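Local coordinates for uncharacterized protein (Bacteroides ovatus, PDB 5CAG) that probably serves as an outer-membrane-attached subunit that fixes fimbriae to the bacterial cell surface, at residues A[21-26]-A[135-140]; A[31-36]-A[55-60]. One frame throughout, in Å; residues are numbered along the deposited sequence.

How the contacts relate
Two neighbouring corners of one beta-rich domain are compared here, with centres about 10 Å apart and both partly buried. Contact 1 (21-26 with 135-140), the larger at 640 Å² of buried surface, is a parallel strand pair held by main-chain hydrogen bonds, with a buried apolar face and a charged outer face. Contact 2 (31-36 with 55-60) buries 250 Å², where a loop meets a tight turn through a few side-chain contacts and no cross-segment hydrogen bond. Strand 59-62, leaving that turn, pairs antiparallel with strand 20-25 of contact 1. Trp-26 joins the two: its NE1 probably hydrogen-bonds to Val-57 O, and its side chain packs against Leu-33.

Contact 1 of 2, residues A[21-26]-A[135-140]; sequences DIKLDW and RLDWKL
Arg-135 starts the run beside Asp-21, where two parallel strands come to lie in register with axes 4.7 Å apart. Leu-136 then bonds to both neighbours of Ile-22, the parallel pattern: its N reaches Asp-21 O at 2.9 Å from above the carbonyl plane, and its O receives Lys-23 N at 3.0 Å. On the outer face Asp-137 OD2 touches the aliphatic CD of Lys-23 at 3.6 Å, short of the amine. Trp-138 repeats the two-sided bonding, with its N to Lys-23 O (2.9 Å) and its O to Asp-25 N (3.0 Å). Ile-22, its CG1 beside the backbone N (chi1 -68°), lays that methylene over the six-membered ring of Trp-138, a CH-pi contact. Lys-139 runs alongside Asp-25 in the same direction, and Lys-139 NZ forms a salt bridge with Asp-25 OD2 at 3.5 Å while also bonding to Asp-27 O. Leu-140 sends CD1 to Leu-24 CD2 (3.8 Å) and CD2 to the CH2 atom of the Trp-26 ring. The division implies an amphipathic pair: Trp-138 and Leu-140 continue inward onto strands 67-75 and 118-127, while charged groups line the outer side.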
loop_
_atom_site.group_PDB
_atom_site.type_symbol
_atom_site.label_atom_id
_atom_site.label_comp_id
_atom_site.label_asym_id
_atom_site.label_seq_id
_atom_site.Cartn_x
_atom_site.Cartn_y
_atom_site.Cartn_z
ATOM N N ASP A 21 -4.345 -19.429 -19.229
ATOM C CA ASP A 21 -5.515 -18.577 -19.336
ATOM C C ASP A 21 -5.935 -18.172 -17.932
ATOM O O ASP A 21 -6.479 -18.977 -17.164
ATOM C CB ASP A 21 -6.650 -19.271 -20.114
ATOM C CG ASP A 21 -7.843 -18.402 -20.508
ATOM O OD1 ASP A 21 -7.936 -17.239 -20.024
ATOM O OD2 ASP A 21 -8.715 -18.899 -21.250
ATOM N N ILE A 22 -5.649 -16.910 -17.595
ATOM C CA ILE A 22 -5.967 -16.340 -16.296
ATOM C C ILE A 22 -7.335 -15.674 -16.354
ATOM O O ILE A 22 -7.603 -14.874 -17.250
ATOM C CB ILE A 22 -4.843 -15.359 -15.863
ATOM C CG1 ILE A 22 -3.541 -16.127 -15.562
ATOM C CG2 ILE A 22 -5.254 -14.487 -14.669
ATOM C CD1 ILE A 22 -2.285 -15.436 -16.055
ATOM N N LYS A 23 -8.211 -16.052 -15.416
ATOM C CA LYS A 23 -9.509 -15.416 -15.198
ATOM C C LYS A 23 -9.448 -14.749 -13.832
ATOM O O LYS A 23 -9.018 -15.378 -12.865
ATOM C CB LYS A 23 -10.691 -16.391 -15.311
ATOM C CG LYS A 23 -12.056 -15.686 -15.257
ATOM C CD LYS A 23 -13.177 -16.623 -14.781
ATOM C CE LYS A 23 -14.384 -15.898 -14.219
ATOM N NZ LYS A 23 -15.653 -16.648 -14.465
ATOM N N LEU A 24 -9.811 -13.470 -13.763
ATOM C CA LEU A 24 -9.780 -12.722 -12.510
ATOM C C LEU A 24 -11.174 -12.400 -12.050
ATOM O O LEU A 24 -11.992 -11.927 -12.835
ATOM C CB LEU A 24 -8.958 -11.424 -12.619
ATOM C CG LEU A 24 -7.478 -11.567 -12.967
ATOM C CD1 LEU A 24 -6.884 -10.244 -13.296
ATOM C CD2 LEU A 24 -6.706 -12.168 -11.845
ATOM N N ASP A 25 -11.457 -12.699 -10.787
ATOM C CA ASP A 25 -12.723 -12.386 -10.155
ATOM C C ASP A 25 -12.478 -11.221 -9.239
ATOM O O ASP A 25 -11.394 -11.119 -8.618
ATOM C CB ASP A 25 -13.313 -13.593 -9.404
ATOM C CG ASP A 25 -14.765 -13.412 -8.973
ATOM O OD1 ASP A 25 -15.445 -12.505 -9.526
ATOM O OD2 ASP A 25 -15.232 -14.193 -8.102
ATOM N N TRP A 26 -13.434 -10.286 -9.233
ATOM C CA TRP A 26 -13.296 -9.089 -8.416
ATOM C C TRP A 26 -14.464 -8.960 -7.492
ATOM O O TRP A 26 -14.613 -7.917 -6.849
ATOM C CB TRP A 26 -13.143 -7.826 -9.281
ATOM C CG TRP A 26 -11.864 -7.769 -10.065
ATOM C CD1 TRP A 26 -11.643 -8.278 -11.313
ATOM C CD2 TRP A 26 -10.628 -7.175 -9.647
ATOM N NE1 TRP A 26 -10.335 -8.075 -11.683
ATOM C CE2 TRP A 26 -9.691 -7.383 -10.686
ATOM C CE3 TRP A 26 -10.226 -6.456 -8.507
ATOM C CZ2 TRP A 26 -8.368 -6.930 -10.600
ATOM C CZ3 TRP A 26 -8.912 -6.020 -8.417
ATOM C CH2 TRP A 26 -7.993 -6.283 -9.441
ATOM N N ARG A 135 -5.827 -23.415 -17.157
ATOM C CA ARG A 135 -6.746 -22.378 -16.689
ATOM C C ARG A 135 -6.567 -22.042 -15.206
ATOM O O ARG A 135 -6.922 -22.830 -14.328
ATOM C CB ARG A 135 -8.212 -22.770 -16.974
ATOM C CG ARG A 135 -8.681 -22.539 -18.418
ATOM C CD ARG A 135 -8.640 -23.787 -19.295
ATOM N NE ARG A 135 -8.776 -23.461 -20.720
ATOM C CZ ARG A 135 -8.617 -24.330 -21.716
ATOM N NH1 ARG A 135 -8.307 -25.596 -21.461
ATOM N NH2 ARG A 135 -8.759 -23.939 -22.975
ATOM N N LEU A 136 -6.031 -20.850 -14.933
ATOM C CA LEU A 136 -5.860 -20.324 -13.579
ATOM C C LEU A 136 -7.082 -19.454 -13.200
ATOM O O LEU A 136 -7.525 -18.636 -14.018
ATOM C CB LEU A 136 -4.584 -19.460 -13.493
ATOM C CG LEU A 136 -3.183 -20.070 -13.435
ATOM C CD1 LEU A 136 -3.002 -21.026 -12.302
ATOM C CD2 LEU A 136 -2.691 -20.512 -14.777
ATOM N N ASP A 137 -7.620 -19.610 -11.985
ATOM C CA ASP A 137 -8.735 -18.772 -11.557
ATOM C C ASP A 137 -8.281 -17.992 -10.342
ATOM O O ASP A 137 -8.160 -18.549 -9.259
ATOM C CB ASP A 137 -9.991 -19.594 -11.302
ATOM C CG ASP A 137 -10.716 -19.942 -12.574
ATOM O OD1 ASP A 137 -10.244 -20.845 -13.295
ATOM O OD2 ASP A 137 -11.755 -19.312 -12.851
ATOM N N TRP A 138 -7.921 -16.733 -10.551
ATOM C CA TRP A 138 -7.354 -15.900 -9.509
ATOM C C TRP A 138 -8.288 -14.802 -9.100
ATOM O O TRP A 138 -9.215 -14.460 -9.821
ATOM C CB TRP A 138 -6.013 -15.302 -9.985
ATOM C CG TRP A 138 -4.912 -16.301 -10.229
ATOM C CD1 TRP A 138 -4.800 -17.544 -9.681
ATOM C CD2 TRP A 138 -3.706 -16.086 -10.972
ATOM N NE1 TRP A 138 -3.624 -18.130 -10.071
ATOM C CE2 TRP A 138 -2.925 -17.256 -10.856
ATOM C CE3 TRP A 138 -3.205 -15.017 -11.732
ATOM C CZ2 TRP A 138 -1.679 -17.399 -11.485
ATOM C CZ3 TRP A 138 -1.981 -15.172 -12.383
ATOM C CH2 TRP A 138 -1.225 -16.343 -12.238
ATOM N N LYS A 139 -8.047 -14.290 -7.897
ATOM C CA LYS A 139 -8.719 -13.189 -7.200
ATOM C C LYS A 139 -7.605 -12.378 -6.576
ATOM O O LYS A 139 -6.615 -12.972 -6.130
ATOM C CB LYS A 139 -9.693 -13.733 -6.146
ATOM C CG LYS A 139 -10.494 -12.660 -5.443
ATOM C CD LYS A 139 -11.724 -13.171 -4.710
ATOM C CE LYS A 139 -13.005 -13.036 -5.505
ATOM N NZ LYS A 139 -14.159 -13.690 -4.809
ATOM N N LEU A 140 -7.681 -11.050 -6.612
ATOM C CA LEU A 140 -6.564 -10.314 -6.044
ATOM C C LEU A 140 -6.912 -9.838 -4.663
ATOM O O LEU A 140 -8.082 -9.878 -4.284
ATOM C CB LEU A 140 -6.175 -9.176 -6.964
ATOM C CG LEU A 140 -4.957 -9.425 -7.821
ATOM C CD1 LEU A 140 -5.138 -10.635 -8.712
ATOM C CD2 LEU A 140 -4.667 -8.226 -8.665
#

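Contact 2 of 2, residues A[31-36]-A[55-60]; sequences DQLPEG and LSVRGG
Leu-33 and Val-57 bring a loop against the type I beta turn Ser-56 to Gly-59, in a domain whose family belongs to the transthyretin clan and whose build is mainly beta. The turn, closed by a hydrogen bond from Gly-59 N to Ser-56 O (2.8 Å), carries the chain from strand 51-56, the partner of strand 36-43, to strand 59-62, the partner of strand 20-25. The loop in turn leads from 20-25 into 36-43, so the contact is between the two connections at this end of the fold.

Leu-33 meets both Val-57 and Arg-58 through one methyl, CD1, and its side chain crosses each of theirs at about a right angle. This CD1 lies 3.7 Å from Val-57 CG1 and sits over one face of the Arg-58 guanidinium, 3.6 Å above the plane and displaced toward the rim. Pro-34 follows with its CD atom, which touches Val-57 CG2 at 3.6 Å, the two side chains again crossing at about a right angle. Val-57 thus splits its branches, with CG2, anti to its backbone N, serving the proline and CG1 the leucine. Pro-34 is also touched by the side chain of Trp-26. The CB of Glu-35 points away from 55-60, and its side chain touches Tyr-76 and Asn-77.

At Gly-36 the backbone is almost fully extended, and the loop passes into strand 36-43, whose next residue, Val-37, shares backbone hydrogen bonding with Leu-55. With no side chain between them, the CA of Gly-36 comes to 3.4 Å from the carbonyl O of Leu-55.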
loop_
_atom_site.group_PDB
_atom_site.type_symbol
_atom_site.label_atom_id
_atom_site.label_comp_id
_atom_site.label_asym_id
_atom_site.label_seq_id
_atom_site.Cartn_x
_atom_site.Cartn_y
_atom_site.Cartn_z
ATOM N N ASP A 31 -15.561 -2.543 -6.173
ATOM C CA ASP A 31 -16.588 -2.156 -7.154
ATOM C C ASP A 31 -15.933 -1.215 -8.210
ATOM O O ASP A 31 -16.313 -1.225 -9.387
ATOM C CB ASP A 31 -17.837 -1.527 -6.484
ATOM C CG ASP A 31 -17.616 -0.671 -5.231
ATOM O OD1 ASP A 31 -16.466 -0.181 -5.024
ATOM O OD2 ASP A 31 -18.600 -0.453 -4.478
ATOM N N GLN A 32 -14.900 -0.463 -7.784
ATOM C CA GLN A 32 -14.117 0.420 -8.640
ATOM C C GLN A 32 -12.940 -0.382 -9.221
ATOM O O GLN A 32 -11.839 -0.395 -8.650
ATOM C CB GLN A 32 -13.631 1.650 -7.851
ATOM C CG GLN A 32 -14.731 2.637 -7.449
ATOM C CD GLN A 32 -14.371 3.414 -6.195
ATOM O OE1 GLN A 32 -13.209 3.798 -5.965
ATOM N NE2 GLN A 32 -15.370 3.674 -5.356
ATOM N N LEU A 33 -13.201 -1.081 -10.335
ATOM C CA LEU A 33 -12.234 -1.931 -11.019
ATOM C C LEU A 33 -11.033 -1.189 -11.568
ATOM O O LEU A 33 -11.220 -0.168 -12.230
ATOM C CB LEU A 33 -12.896 -2.640 -12.198
ATOM C CG LEU A 33 -13.826 -3.763 -11.900
ATOM C CD1 LEU A 33 -13.943 -4.646 -13.082
ATOM C CD2 LEU A 33 -13.335 -4.579 -10.752
ATOM N N PRO A 34 -9.803 -1.750 -11.442
ATOM C CA PRO A 34 -8.632 -1.094 -12.053
ATOM C C PRO A 34 -8.672 -1.111 -13.585
ATOM O O PRO A 34 -9.497 -1.791 -14.200
ATOM C CB PRO A 34 -7.450 -1.925 -11.544
ATOM C CG PRO A 34 -7.967 -2.738 -10.439
ATOM C CD PRO A 34 -9.405 -2.968 -10.707
ATOM N N GLU A 35 -7.760 -0.349 -14.196
ATOM C CA GLU A 35 -7.616 -0.223 -15.641
ATOM C C GLU A 35 -7.178 -1.574 -16.251
ATOM O O GLU A 35 -7.648 -1.954 -17.320
ATOM C CB GLU A 35 -6.589 0.883 -15.921
ATOM C CG GLU A 35 -6.836 1.685 -17.187
ATOM C CD GLU A 35 -5.568 2.069 -17.933
ATOM O OE1 GLU A 35 -4.789 2.893 -17.396
ATOM O OE2 GLU A 35 -5.341 1.530 -19.044
ATOM N N GLY A 36 -6.336 -2.301 -15.513
ATOM C CA GLY A 36 -5.791 -3.610 -15.863
ATOM C C GLY A 36 -4.754 -4.052 -14.845
ATOM O O GLY A 36 -4.526 -3.360 -13.841
ATOM N N LEU A 55 -2.408 -7.299 -18.693
ATOM C CA LEU A 55 -3.676 -7.958 -19.005
ATOM C C LEU A 55 -4.891 -7.125 -18.696
ATOM O O LEU A 55 -4.817 -6.197 -17.883
ATOM C CB LEU A 55 -3.781 -9.238 -18.168
ATOM C CG LEU A 55 -3.147 -10.493 -18.701
ATOM C CD1 LEU A 55 -3.542 -11.656 -17.838
ATOM C CD2 LEU A 55 -3.572 -10.766 -20.144
ATOM N N SER A 56 -6.045 -7.527 -19.280
ATOM C CA SER A 56 -7.360 -6.923 -19.035
ATOM C C SER A 56 -7.714 -7.105 -17.564
ATOM O O SER A 56 -7.245 -8.070 -16.945
ATOM C CB SER A 56 -8.417 -7.583 -19.924
ATOM O OG SER A 56 -9.754 -7.251 -19.569
ATOM N N VAL A 57 -8.559 -6.230 -17.003
ATOM C CA VAL A 57 -8.927 -6.387 -15.600
ATOM C C VAL A 57 -9.526 -7.803 -15.336
ATOM O O VAL A 57 -9.375 -8.320 -14.231
ATOM C CB VAL A 57 -9.856 -5.255 -15.139
ATOM C CG1 VAL A 57 -11.297 -5.505 -15.561
ATOM C CG2 VAL A 57 -9.753 -5.039 -13.647
ATOM N N ARG A 58 -10.115 -8.448 -16.364
ATOM C CA ARG A 58 -10.738 -9.780 -16.274
ATOM C C ARG A 58 -9.730 -10.922 -16.518
ATOM O O ARG A 58 -10.075 -12.095 -16.388
ATOM C CB ARG A 58 -11.904 -9.902 -17.283
ATOM C CG ARG A 58 -12.882 -8.713 -17.351
ATOM C CD ARG A 58 -13.897 -8.658 -16.209
ATOM N NE ARG A 58 -14.905 -7.615 -16.440
ATOM C CZ ARG A 58 -15.740 -7.147 -15.515
ATOM N NH1 ARG A 58 -15.700 -7.616 -14.272
ATOM N NH2 ARG A 58 -16.615 -6.197 -15.821
ATOM N N GLY A 59 -8.505 -10.568 -16.868
ATOM C CA GLY A 59 -7.445 -11.526 -17.160
ATOM C C GLY A 59 -7.271 -11.726 -18.649
ATOM O O GLY A 59 -7.621 -10.843 -19.438
ATOM N N GLY A 60 -6.732 -12.881 -19.024
ATOM C CA GLY A 60 -6.525 -13.246 -20.420
ATOM C C GLY A 60 -5.492 -14.325 -20.666
ATOM O O GLY A 60 -4.909 -14.868 -19.722
#